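Local structure of carboxylesterase (Uncultured bacterium, 5GMX) at residues D110-V113 with A114-L117. The protein hydrolyses carboxylic esters as a family VIII carboxylesterase of beta-lactamase-like fold and also acts on oxyimino cephalosporins. Numbering follows the deposited sequence.
Sequences DVTV and AQLL
The Gln115 side chain turns back along the polypeptide onto Thr112. Gln115 CB rests against Thr112 O at 3.5 Å. With CG beside its own backbone N (chi1 -72°), the side chain heads back toward the preceding loop, and Gln115 CG packs on Thr112 OG1 at 3.3 Å. An extended step to CD then brings Gln115 OE1 to Thr112 N, a nearly straight bond of 3.2 Å whose donor stands above the amide carbonyl plane, 41° out of it. A water also donates to Gln115 OE1 and, weakly, to Asp110 O, so Gln115 OE1 has two donors, Thr112 N and the water. The return bond runs from Gln115 N to Thr112 OG1 (3.2 Å), and the reciprocal pair is a capping box, with Thr112 the N-cap of helix 113-117 in this beta-lactamase-like fold. Thr112 OG1 sits between its backbone N and carbonyl carbon (chi1 71°), where it can meet that N-H of the first turn. Thr112 O accepts from Leu116 N, and Val113 O from Leu117 N. On the buried side Val113 CG1 lies 3.8 Å from Leu117 CD1, the two side chains running alongside each other in the same direction; Leu117 continues onto Phe165 and Ala169 of helix 165-175, while Val113 leans on Tyr99.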
ATOM      1  N   ASP A 110      15.028  17.279 -14.021  1.00 21.03           N
ATOM      2  CA  ASP A 110      16.118  16.557 -13.370  1.00 26.07           C
ATOM      3  C   ASP A 110      15.667  15.677 -12.207  1.00 20.23           C
ATOM      4  O   ASP A 110      16.487  15.004 -11.593  1.00 18.86           O
ATOM      5  CB  ASP A 110      17.193  17.542 -12.910  1.00 23.77           C
ATOM      6  CG  ASP A 110      18.010  18.096 -14.080  1.00 34.05           C
ATOM      7  OD1 ASP A 110      18.426  17.301 -14.960  1.00 28.52           O
ATOM      8  OD2 ASP A 110      18.219  19.329 -14.131  1.00 33.74           O
ATOM      9  N   VAL A 111      14.366  15.656 -11.937  1.00 17.82           N
ATOM     10  CA  VAL A 111      13.807  14.763 -10.918  1.00 14.53           C
ATOM     11  C   VAL A 111      14.090  13.295 -11.238  1.00 14.02           C
ATOM     12  O   VAL A 111      13.765  12.822 -12.326  1.00 18.47           O
ATOM     13  CB  VAL A 111      12.279  14.951 -10.782  1.00 16.08           C
ATOM     14  CG1 VAL A 111      11.697  13.950  -9.784  1.00 18.04           C
ATOM     15  CG2 VAL A 111      11.938  16.387 -10.374  1.00 18.11           C
ATOM     16  N   THR A 112      14.682  12.574 -10.289  1.00 14.61           N
ATOM     17  CA  THR A 112      14.988  11.156 -10.475  1.00 13.87           C
ATOM     18  C   THR A 112      13.849  10.240 -10.011  1.00 13.04           C
ATOM     19  O   THR A 112      12.957  10.670  -9.282  1.00 13.19           O
ATOM     20  CB  THR A 112      16.247  10.773  -9.728  1.00 13.45           C
ATOM     21  OG1 THR A 112      15.968  10.797  -8.328  1.00 17.61           O
ATOM     22  CG2 THR A 112      17.378  11.768 -10.047  1.00 15.68           C
ATOM     23  N   VAL A 113      13.880   8.983 -10.439  1.00 13.89           N
ATOM     24  CA  VAL A 113      12.838   8.028 -10.060  1.00 12.22           C
ATOM     25  C   VAL A 113      12.829   7.814  -8.544  1.00 12.57           C
ATOM     26  O   VAL A 113      11.767   7.762  -7.923  1.00 14.72           O
ATOM     27  CB  VAL A 113      13.020   6.685 -10.804  1.00 16.71           C
ATOM     28  CG1 VAL A 113      12.027   5.615 -10.289  1.00 10.71           C
ATOM     29  CG2 VAL A 113      12.858   6.911 -12.303  1.00 13.32           C
ATOM     30  N   ALA A 114      14.015   7.756  -7.946  1.00 15.88           N
ATOM     31  CA  ALA A 114      14.140   7.622  -6.495  1.00 16.50           C
ATOM     32  C   ALA A 114      13.482   8.796  -5.757  1.00 15.88           C
ATOM     33  O   ALA A 114      12.831   8.598  -4.732  1.00 12.88           O
ATOM     34  CB  ALA A 114      15.614   7.505  -6.095  1.00 14.53           C
ATOM     35  N   GLN A 115      13.628  10.008  -6.290  1.00 14.50           N
ATOM     36  CA  GLN A 115      12.989  11.185  -5.691  1.00 12.88           C
ATOM     37  C   GLN A 115      11.463  11.176  -5.849  1.00 14.09           C
ATOM     38  O   GLN A 115      10.734  11.537  -4.926  1.00 13.07           O
ATOM     39  CB  GLN A 115      13.558  12.472  -6.295  1.00 14.49           C
ATOM     40  CG  GLN A 115      14.974  12.780  -5.855  1.00 17.72           C
ATOM     41  CD  GLN A 115      15.561  13.976  -6.594  1.00 19.56           C
ATOM     42  OE1 GLN A 115      15.094  14.348  -7.670  1.00 20.58           O
ATOM     43  NE2 GLN A 115      16.590  14.581  -6.014  1.00 20.42           N
ATOM     44  N   LEU A 116      10.988  10.791  -7.030  1.00 10.98           N
ATOM     45  CA  LEU A 116       9.557  10.646  -7.274  1.00 14.05           C
ATOM     46  C   LEU A 116       8.935   9.636  -6.299  1.00 14.48           C
ATOM     47  O   LEU A 116       7.868   9.876  -5.732  1.00 13.00           O
ATOM     48  CB  LEU A 116       9.296  10.196  -8.719  1.00 13.70           C
ATOM     49  CG  LEU A 116       7.848  10.158  -9.217  1.00 15.81           C
ATOM     50  CD1 LEU A 116       7.339  11.554  -9.515  1.00 13.44           C
ATOM     51  CD2 LEU A 116       7.689   9.255 -10.432  1.00 16.38           C
ATOM     52  N   LEU A 117       9.611   8.508  -6.105  1.00 14.62           N
ATOM     53  CA  LEU A 117       9.076   7.435  -5.263  1.00 17.87           C
ATOM     54  C   LEU A 117       9.180   7.715  -3.771  1.00 18.68           C
ATOM     55  O   LEU A 117       8.533   7.027  -2.986  1.00 13.66           O
ATOM     56  CB  LEU A 117       9.788   6.119  -5.563  1.00 12.94           C
ATOM     57  CG  LEU A 117       9.363   5.456  -6.861  1.00 15.57           C
ATOM     58  CD1 LEU A 117      10.277   4.284  -7.137  1.00 20.58           C
ATOM     59  CD2 LEU A 117       7.937   4.988  -6.697  1.00 21.39           C
TER
HETATM   60  O   HOH W   1      16.743  16.578  -8.944  1.00 28.69           O